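Local structure of D-galactonate dehydratase family member RspA (Pantoea ananatis, 3T6C) at residues 34-39 with 70-75; 46-51 with 410-415; 308-313 with 335-340. The protein dehydrates D-gluconate to 2-dehydro-3-deoxy-D-gluconate with low activity in vitro, using one magnesium ion per subunit. All blocks are in the same frame, centred on the assembly; numbering follows the deposited sequence. Where two conformers were deposited one is given.

Contact 1: residues 34-39 with 70-75; sequences TILTAP and AVQSAI
Thr-34 and Gln-72 are brought together by their first torsions: in the Thr-34 conformer described, chi1 of -55° sets OG1 beside the backbone N, facing Ile-75, and the trans chi1 of Gln-72 (176°) starts an extended chain that carries the amide from helix to strand. The amide of Gln-72 ends against the Leu-36 side chain, which crosses it at about a right angle. The methyl CD1 of Leu-36 lies over the amide, 3.7 Å from Gln-72 NE2 and 3.8 Å from Gln-72 OE1, an apolar cover on one face of the group, while NE2 still bonds to a water. That water accepts from Gln-72 NE2 at 2.8 Å and donates to Thr-34 O at 3.0 Å, tying the amide to the strand backbone. Thr-34 OG1 touches the branch methyl CG2 of Ile-75 at 3.3 Å, but its polar partner is Asp-76, one residue further along the helix. Ile-75 is buried, and also packs on Val-47 and on Ala-113 of helix 108-129. Strand 34-37 and helix 70-75 run nearly antiparallel, their axes 9.3 Å apart, with the edge strand of a three-stranded antiparallel meander laid against the helix that follows the meander, as in the N-terminal capping domain of the enolase superfamily.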
loop_
_atom_site.group_PDB
_atom_site.type_symbol
_atom_site.label_atom_id
_atom_site.label_comp_id
_atom_site.label_asym_id
_atom_site.label_seq_id
_atom_site.Cartn_x
_atom_site.Cartn_y
_atom_site.Cartn_z
ATOM N N THR A 34 -7.007 -32.017 -37.493
ATOM C CA THR A 34 -5.711 -31.398 -37.244
ATOM C C THR A 34 -4.753 -31.831 -38.351
ATOM O O THR A 34 -4.686 -33.016 -38.686
ATOM C CB THR A 34 -5.104 -31.880 -35.934
ATOM O OG1 THR A 34 -6.004 -31.664 -34.835
ATOM C CG2 THR A 34 -3.805 -31.160 -35.671
ATOM N N ILE A 35 -4.003 -30.868 -38.896
ATOM C CA ILE A 35 -3.020 -31.108 -39.914
ATOM C C ILE A 35 -1.657 -30.726 -39.326
ATOM O O ILE A 35 -1.476 -29.591 -38.799
ATOM C CB ILE A 35 -3.306 -30.256 -41.152
ATOM C CG1 ILE A 35 -4.623 -30.726 -41.818
ATOM C CG2 ILE A 35 -2.182 -30.394 -42.165
ATOM C CD1 ILE A 35 -5.298 -29.642 -42.672
ATOM N N LEU A 36 -0.720 -31.669 -39.393
ATOM C CA LEU A 36 0.640 -31.444 -38.902
ATOM C C LEU A 36 1.527 -31.337 -40.138
ATOM O O LEU A 36 1.640 -32.279 -40.948
ATOM C CB LEU A 36 1.117 -32.584 -38.015
ATOM C CG LEU A 36 0.367 -32.885 -36.715
ATOM C CD1 LEU A 36 1.058 -33.977 -35.889
ATOM C CD2 LEU A 36 0.175 -31.667 -35.936
ATOM N N THR A 37 2.172 -30.179 -40.293
ATOM C CA THR A 37 2.993 -29.939 -41.492
ATOM C C THR A 37 4.190 -29.029 -41.186
ATOM O O THR A 37 4.120 -28.239 -40.267
ATOM C CB THR A 37 2.107 -29.345 -42.662
ATOM O OG1 THR A 37 2.876 -29.243 -43.859
ATOM C CG2 THR A 37 1.543 -27.948 -42.350
ATOM N N ALA A 38 5.275 -29.154 -41.957
ATOM C CA ALA A 38 6.472 -28.378 -41.670
ATOM C C ALA A 38 7.146 -27.752 -42.910
ATOM O O ALA A 38 8.318 -27.995 -43.130
ATOM C CB ALA A 38 7.489 -29.275 -40.912
ATOM N N PRO A 39 6.424 -26.919 -43.669
ATOM C CA PRO A 39 6.982 -26.477 -44.972
ATOM C C PRO A 39 8.144 -25.519 -44.808
ATOM O O PRO A 39 8.973 -25.415 -45.714
ATOM C CB PRO A 39 5.786 -25.790 -45.671
ATOM C CG PRO A 39 4.507 -26.341 -44.911
ATOM C CD PRO A 39 5.017 -26.502 -43.469
ATOM N N ALA A 70 0.834 -33.760 -28.441
ATOM C CA ALA A 70 -0.037 -33.619 -27.291
ATOM C C ALA A 70 -1.159 -32.649 -27.668
ATOM O O ALA A 70 -2.311 -32.857 -27.303
ATOM C CB ALA A 70 0.738 -33.112 -26.082
ATOM N N VAL A 71 -0.818 -31.551 -28.366
ATOM C CA VAL A 71 -1.850 -30.686 -28.942
ATOM C C VAL A 71 -2.769 -31.418 -29.926
ATOM O O VAL A 71 -3.992 -31.244 -29.852
ATOM C CB VAL A 71 -1.193 -29.435 -29.598
ATOM C CG1 VAL A 71 -2.245 -28.544 -30.279
ATOM C CG2 VAL A 71 -0.426 -28.660 -28.582
ATOM N N GLN A 72 -2.210 -32.237 -30.819
ATOM C CA GLN A 72 -3.049 -33.014 -31.720
ATOM C C GLN A 72 -4.044 -33.878 -30.957
ATOM O O GLN A 72 -5.207 -33.933 -31.347
ATOM C CB GLN A 72 -2.172 -33.875 -32.642
ATOM C CG GLN A 72 -3.017 -34.773 -33.539
ATOM C CD GLN A 72 -2.125 -35.599 -34.405
ATOM O OE1 GLN A 72 -1.226 -36.279 -33.914
ATOM N NE2 GLN A 72 -2.347 -35.535 -35.693
ATOM N N SER A 73 -3.621 -34.551 -29.893
ATOM C CA SER A 73 -4.575 -35.322 -29.102
ATOM C C SER A 73 -5.647 -34.413 -28.468
ATOM O O SER A 73 -6.852 -34.689 -28.491
ATOM C CB SER A 73 -3.830 -36.071 -27.990
ATOM O OG SER A 73 -4.716 -36.890 -27.264
ATOM N N ALA A 74 -5.207 -33.313 -27.879
ATOM C CA ALA A 74 -6.141 -32.390 -27.199
ATOM C C ALA A 74 -7.230 -31.892 -28.154
ATOM O O ALA A 74 -8.377 -31.584 -27.746
ATOM C CB ALA A 74 -5.353 -31.199 -26.546
ATOM N N ILE A 75 -6.900 -31.784 -29.442
ATOM C CA ILE A 75 -7.902 -31.427 -30.463
ATOM C C ILE A 75 -8.696 -32.674 -30.917
ATOM O O ILE A 75 -9.935 -32.736 -30.741
ATOM C CB ILE A 75 -7.238 -30.781 -31.676
ATOM C CG1 ILE A 75 -6.526 -29.463 -31.260
ATOM C CG2 ILE A 75 -8.307 -30.547 -32.775
ATOM C CD1 ILE A 75 -5.486 -28.983 -32.293
HETATM O O HOH W 1 -4.859 -35.491 -37.038
#

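Contact 2: residues 46-51 with 410-415; sequences VVKIET and INEALA
Val-46 and Ile-410 form the enclosed end of this contact, their side chains reaching toward each other tip to tip, with Val-46 CG1 4.1 Å from Ile-410 CD1. In Ile-410 the CG1 branch stands anti to the backbone N (chi1 -172°), which points CD1 at the strand. Phe-387 packs on both residues, while Val-386 and Ile-35 add to the hydrophobic surroundings of Ile-410. Further along the strand the contact turns polar; Lys-48 is still buried, whereas Glu-412 is partly exposed. Lys-48, fully extended, approaches the Glu-412 side chain at a slant and forms a salt bridge with it, Lys-48 NZ to Glu-412 OE2 measuring 2.7 Å. The ammonium group meets the anti lone pair of OE2, on the side away from OE1, and OE1 itself pairs with Lys-33.

The strand is the central one of the N-terminal meander, and 410-415 comes near the other end of the chain. The pairing is consistent with the enolase-superfamily architecture, in which a segment from the C-terminal part of the chain helps to complete the capping domain.

A water beside the salt bridge accepts from Lys-48 NZ at 2.8 Å and donates to Ile-410 O at 2.6 Å, so the lysine holds the Glu-412 side chain directly and the Ile-410 carbonyl through water. Tyr-57 adds a cation-pi contact to the same lysine. Glu-50 OE2 lies 5.3 Å from Glu-412 OE2, a like charge that the two lysines would probably offset. On the solvent side the short helix 412-415 is capped by Asn-411, whose OD1 accepts from Leu-414 N at 3.0 Å. That donor sits well above the carbonyl plane, 50° out of it.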
loop_
_atom_site.group_PDB
_atom_site.type_symbol
_atom_site.label_atom_id
_atom_site.label_comp_id
_atom_site.label_asym_id
_atom_site.label_seq_id
_atom_site.Cartn_x
_atom_site.Cartn_y
_atom_site.Cartn_z
ATOM N N VAL A 46 -2.197 -27.187 -37.450
ATOM C CA VAL A 46 -3.254 -26.392 -38.061
ATOM C C VAL A 46 -4.562 -27.154 -37.831
ATOM O O VAL A 46 -4.572 -28.384 -37.842
ATOM C CB VAL A 46 -2.971 -26.238 -39.584
ATOM C CG1 VAL A 46 -4.221 -25.853 -40.368
ATOM C CG2 VAL A 46 -1.821 -25.250 -39.807
ATOM N N VAL A 47 -5.639 -26.425 -37.557
ATOM C CA VAL A 47 -6.964 -27.007 -37.458
ATOM C C VAL A 47 -7.823 -26.578 -38.647
ATOM O O VAL A 47 -7.780 -25.420 -39.078
ATOM C CB VAL A 47 -7.622 -26.507 -36.165
ATOM C CG1 VAL A 47 -9.123 -26.777 -36.154
ATOM C CG2 VAL A 47 -6.942 -27.218 -34.951
ATOM N N LYS A 48 -8.579 -27.532 -39.201
ATOM C CA LYS A 48 -9.601 -27.204 -40.225
ATOM C C LYS A 48 -10.985 -27.605 -39.711
ATOM O O LYS A 48 -11.197 -28.774 -39.367
ATOM C CB LYS A 48 -9.303 -27.933 -41.564
ATOM C CG LYS A 48 -10.315 -27.570 -42.661
ATOM C CD LYS A 48 -9.655 -28.023 -43.989
ATOM C CE LYS A 48 -10.429 -27.657 -45.200
ATOM N NZ LYS A 48 -9.664 -28.165 -46.424
ATOM N N ILE A 49 -11.922 -26.653 -39.633
ATOM C CA ILE A 49 -13.288 -26.930 -39.229
ATOM C C ILE A 49 -14.213 -26.843 -40.455
ATOM O O ILE A 49 -14.298 -25.800 -41.083
ATOM C CB ILE A 49 -13.781 -25.928 -38.178
ATOM C CG1 ILE A 49 -12.945 -26.048 -36.899
ATOM C CG2 ILE A 49 -15.292 -26.176 -37.910
ATOM C CD1 ILE A 49 -13.420 -25.118 -35.783
ATOM N N GLU A 50 -14.856 -27.956 -40.807
ATOM C CA GLU A 50 -15.805 -27.988 -41.927
ATOM C C GLU A 50 -17.211 -27.738 -41.440
ATOM O O GLU A 50 -17.572 -28.082 -40.315
ATOM C CB GLU A 50 -15.745 -29.316 -42.676
ATOM C CG GLU A 50 -14.393 -29.509 -43.266
ATOM C CD GLU A 50 -14.353 -30.546 -44.347
ATOM O OE1 GLU A 50 -15.195 -31.478 -44.344
ATOM O OE2 GLU A 50 -13.478 -30.408 -45.212
ATOM N N THR A 51 -17.994 -27.071 -42.290
ATOM C CA THR A 51 -19.429 -26.877 -42.026
ATOM C C THR A 51 -20.295 -27.623 -43.044
ATOM O O THR A 51 -19.803 -28.288 -43.976
ATOM C CB THR A 51 -19.822 -25.424 -42.064
ATOM O OG1 THR A 51 -19.825 -24.951 -43.428
ATOM C CG2 THR A 51 -18.813 -24.568 -41.269
ATOM N N ILE A 410 -5.172 -23.515 -46.986
ATOM C CA ILE A 410 -4.132 -24.560 -46.874
ATOM C C ILE A 410 -4.366 -25.597 -47.979
ATOM O O ILE A 410 -5.524 -26.002 -48.238
ATOM C CB ILE A 410 -4.093 -25.268 -45.485
ATOM C CG1 ILE A 410 -2.849 -26.172 -45.420
ATOM C CG2 ILE A 410 -5.393 -26.082 -45.215
ATOM C CD1 ILE A 410 -2.610 -26.764 -44.058
ATOM N N ASN A 411 -3.291 -25.943 -48.688
ATOM C CA ASN A 411 -3.378 -27.011 -49.670
ATOM C C ASN A 411 -2.993 -28.265 -48.920
ATOM O O ASN A 411 -1.826 -28.494 -48.612
ATOM C CB ASN A 411 -2.443 -26.674 -50.838
ATOM C CG ASN A 411 -2.501 -27.704 -51.914
ATOM O OD1 ASN A 411 -2.555 -28.896 -51.628
ATOM N ND2 ASN A 411 -2.604 -27.257 -53.167
ATOM N N GLU A 412 -3.988 -29.114 -48.648
ATOM C CA GLU A 412 -3.760 -30.322 -47.827
ATOM C C GLU A 412 -2.812 -31.291 -48.525
ATOM O O GLU A 412 -1.989 -31.943 -47.869
ATOM C CB GLU A 412 -5.070 -31.034 -47.541
ATOM C CG GLU A 412 -6.010 -30.185 -46.667
ATOM C CD GLU A 412 -7.152 -30.956 -46.049
ATOM O OE1 GLU A 412 -6.965 -32.105 -45.608
ATOM O OE2 GLU A 412 -8.257 -30.395 -46.033
ATOM N N ALA A 413 -2.944 -31.408 -49.845
ATOM C CA ALA A 413 -2.053 -32.327 -50.584
ATOM C C ALA A 413 -0.601 -31.918 -50.470
ATOM O O ALA A 413 0.265 -32.771 -50.277
ATOM C CB ALA A 413 -2.462 -32.449 -52.086
ATOM N N LEU A 414 -0.312 -30.620 -50.619
ATOM C CA LEU A 414 1.052 -30.137 -50.516
ATOM C C LEU A 414 1.535 -30.169 -49.073
ATOM O O LEU A 414 2.714 -30.427 -48.800
ATOM C CB LEU A 414 1.168 -28.718 -51.066
ATOM C CG LEU A 414 1.447 -28.545 -52.571
ATOM C CD1 LEU A 414 0.778 -29.561 -53.474
ATOM C CD2 LEU A 414 1.131 -27.147 -52.962
ATOM N N ALA A 415 0.629 -29.929 -48.124
ATOM C CA ALA A 415 1.024 -29.944 -46.716
ATOM C C ALA A 415 1.527 -31.327 -46.348
ATOM O O ALA A 415 2.439 -31.458 -45.520
ATOM C CB ALA A 415 -0.174 -29.558 -45.820
HETATM O O HOH W 2 -8.046 -26.246 -47.653
#

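Contact 3: residues 308-313 with 335-340; sequences PLIDNK and AIYSEL
Ile-310 and Ser-338 mark the closest approach of the two backbones, their CA atoms 6.2 Å apart, where the last turn of helix 303-311 lies beside helix 328-340. The first helix is kinked at Pro-308, whose N makes no bond to the preceding turn, and it closes in a Schellman motif. Lys-313, with positive phi, is the C-prime residue, and its N bonds to Ile-310 O at 3.2 Å. Pro-308 O is gripped twice by Asn-312, by the backbone N at 3.1 Å and by the side-chain ND2 at 2.9 Å. Lys-313 folds back so that NZ reaches Asp-311 O at 3.0 Å from above the carbonyl plane; NZ also bonds to Asn-341 and forms a salt bridge with Glu-281 of another subunit.

The two are successive helices on the outside of the (beta/alpha) barrel, with strand 317-318 lying between them in the chain.

In the buried part, Ile-310 spreads its two methyls over Tyr-337 and Ser-338. CG2 meets the edge of the Tyr-337 ring at CD2, 3.8 Å away, while CD1 lies 3.4 Å from Ser-338 OG, a hydroxyl bonded to Ile-334 O of its own helix. Tyr-337 carries its ring toward Asp-311 (chi1 -157°), and OH donates to Asp-311 OD1 at 2.6 Å. The oxygen is met on its syn side, 16° out of the carboxylate plane, with carboxylate and ring turned 60° against each other. Lys-307 forms a salt bridge with Asp-311 OD2. Across the subunit interface Tyr-337 stacks on Tyr-337 of a neighbouring subunit, whose Asn-341 hydrogen-bonds to the tyrosine hydroxyl and whose Asp-311 brings its OD1 close to this one, a pairing of like charges that could raise the carboxylate pKa.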
loop_
_atom_site.group_PDB
_atom_site.type_symbol
_atom_site.label_atom_id
_atom_site.label_comp_id
_atom_site.label_asym_id
_atom_site.label_seq_id
_atom_site.Cartn_x
_atom_site.Cartn_y
_atom_site.Cartn_z
ATOM N N PRO A 308 -1.619 -8.700 -13.896
ATOM C CA PRO A 308 -0.994 -7.789 -12.938
ATOM C C PRO A 308 0.067 -6.914 -13.606
ATOM O O PRO A 308 0.272 -5.748 -13.193
ATOM C CB PRO A 308 -0.362 -8.739 -11.893
ATOM C CG PRO A 308 -1.155 -10.025 -12.050
ATOM C CD PRO A 308 -1.489 -10.117 -13.489
ATOM N N LEU A 309 0.721 -7.420 -14.643
ATOM C CA LEU A 309 1.793 -6.619 -15.235
ATOM C C LEU A 309 1.171 -5.455 -15.976
ATOM O O LEU A 309 1.705 -4.325 -15.934
ATOM C CB LEU A 309 2.584 -7.425 -16.252
ATOM C CG LEU A 309 3.368 -8.619 -15.682
ATOM C CD1 LEU A 309 4.313 -9.214 -16.717
ATOM C CD2 LEU A 309 4.064 -8.378 -14.405
ATOM N N ILE A 310 0.035 -5.714 -16.621
ATOM C CA ILE A 310 -0.594 -4.656 -17.422
ATOM C C ILE A 310 -1.242 -3.658 -16.463
ATOM O O ILE A 310 -1.074 -2.435 -16.614
ATOM C CB ILE A 310 -1.575 -5.250 -18.422
ATOM C CG1 ILE A 310 -0.813 -6.074 -19.484
ATOM C CG2 ILE A 310 -2.371 -4.101 -19.097
ATOM C CD1 ILE A 310 -1.785 -6.948 -20.344
ATOM N N ASP A 311 -1.940 -4.148 -15.437
ATOM C CA ASP A 311 -2.603 -3.276 -14.455
ATOM C C ASP A 311 -1.655 -2.303 -13.812
ATOM O O ASP A 311 -2.017 -1.160 -13.598
ATOM C CB ASP A 311 -3.195 -4.144 -13.311
ATOM C CG ASP A 311 -4.575 -4.674 -13.639
ATOM O OD1 ASP A 311 -5.302 -4.027 -14.436
ATOM O OD2 ASP A 311 -4.948 -5.680 -13.021
ATOM N N ASN A 312 -0.462 -2.779 -13.503
ATOM C CA ASN A 312 0.529 -2.021 -12.739
ATOM C C ASN A 312 1.559 -1.289 -13.617
ATOM O O ASN A 312 2.557 -0.725 -13.111
ATOM C CB ASN A 312 1.151 -2.894 -11.657
ATOM C CG ASN A 312 0.153 -3.260 -10.606
ATOM O OD1 ASN A 312 -0.281 -2.387 -9.835
ATOM N ND2 ASN A 312 -0.241 -4.520 -10.566
ATOM N N LYS A 313 1.336 -1.289 -14.928
ATOM C CA LYS A 313 2.213 -0.547 -15.852
ATOM C C LYS A 313 3.645 -1.095 -15.800
ATOM O O LYS A 313 4.629 -0.329 -15.891
ATOM C CB LYS A 313 2.202 0.975 -15.572
ATOM C CG LYS A 313 0.781 1.537 -15.280
ATOM C CD LYS A 313 -0.225 1.274 -16.388
ATOM C CE LYS A 313 -1.536 2.046 -16.166
ATOM N NZ LYS A 313 -2.261 1.500 -14.928
ATOM N N ALA A 335 -5.581 -7.354 -25.893
ATOM C CA ALA A 335 -5.200 -6.131 -26.587
ATOM C C ALA A 335 -5.979 -4.932 -26.004
ATOM O O ALA A 335 -5.426 -3.855 -25.811
ATOM C CB ALA A 335 -5.468 -6.300 -28.085
ATOM N N ILE A 336 -7.269 -5.116 -25.773
ATOM C CA ILE A 336 -8.132 -4.069 -25.168
ATOM C C ILE A 336 -7.726 -3.762 -23.717
ATOM O O ILE A 336 -7.618 -2.580 -23.320
ATOM C CB ILE A 336 -9.597 -4.496 -25.255
ATOM C CG1 ILE A 336 -10.056 -4.324 -26.711
ATOM C CG2 ILE A 336 -10.459 -3.662 -24.240
ATOM C CD1 ILE A 336 -11.410 -4.978 -27.004
ATOM N N TYR A 337 -7.460 -4.795 -22.945
ATOM C CA TYR A 337 -7.023 -4.557 -21.558
ATOM C C TYR A 337 -5.711 -3.742 -21.548
ATOM O O TYR A 337 -5.527 -2.840 -20.737
ATOM C CB TYR A 337 -6.825 -5.918 -20.857
ATOM C CG TYR A 337 -6.937 -5.794 -19.357
ATOM C CD1 TYR A 337 -8.184 -5.888 -18.758
ATOM C CD2 TYR A 337 -5.818 -5.584 -18.564
ATOM C CE1 TYR A 337 -8.348 -5.729 -17.399
ATOM C CE2 TYR A 337 -5.979 -5.402 -17.185
ATOM C CZ TYR A 337 -7.235 -5.459 -16.627
ATOM O OH TYR A 337 -7.377 -5.326 -15.256
ATOM N N SER A 338 -4.824 -4.051 -22.489
ATOM C CA SER A 338 -3.576 -3.294 -22.660
ATOM C C SER A 338 -3.855 -1.857 -23.084
ATOM O O SER A 338 -3.287 -0.894 -22.485
ATOM C CB SER A 338 -2.684 -3.996 -23.706
ATOM O OG SER A 338 -2.366 -5.297 -23.245
ATOM N N GLU A 339 -4.755 -1.685 -24.064
ATOM C CA GLU A 339 -5.078 -0.368 -24.592
ATOM C C GLU A 339 -5.490 0.584 -23.479
ATOM O O GLU A 339 -5.059 1.751 -23.430
ATOM C CB GLU A 339 -6.253 -0.543 -25.595
ATOM C CG GLU A 339 -6.766 0.786 -26.190
ATOM C CD GLU A 339 -8.049 0.602 -27.024
ATOM O OE1 GLU A 339 -8.411 -0.544 -27.383
ATOM O OE2 GLU A 339 -8.707 1.624 -27.270
ATOM N N LEU A 340 -6.356 0.112 -22.593
ATOM C CA LEU A 340 -6.896 0.995 -21.544
ATOM C C LEU A 340 -5.853 1.298 -20.461
ATOM O O LEU A 340 -6.042 2.225 -19.664
ATOM C CB LEU A 340 -8.178 0.380 -20.953
ATOM C CG LEU A 340 -9.544 0.610 -21.672
ATOM C CD1 LEU A 340 -9.465 0.440 -23.180
ATOM C CD2 LEU A 340 -10.645 -0.293 -21.102
#

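Overall arrangement
Contacts 1 and 2 share one sheet, through the adjacent strands 29-37 and 44-51: their centres are 11 Å apart, and probable hydrogen bonds of 2.8 Å join Ile-35 N to Val-46 O and Thr-37 OG1 to Ala-415 O, the latter linking the edge strand to the returning C-terminal segment. Along the chain their segments alternate. Contact 3 is remote, its centre 32 Å from that of contact 1 and 35 Å from that of contact 2, in the barrel domain. None reaches the substrate-binding residues named here: between side chains, Leu-36 is about 12 Å from Gln-66, Val-46 about 12 Å from Asp-352, and Ser-338 about 10 Å from Arg-319.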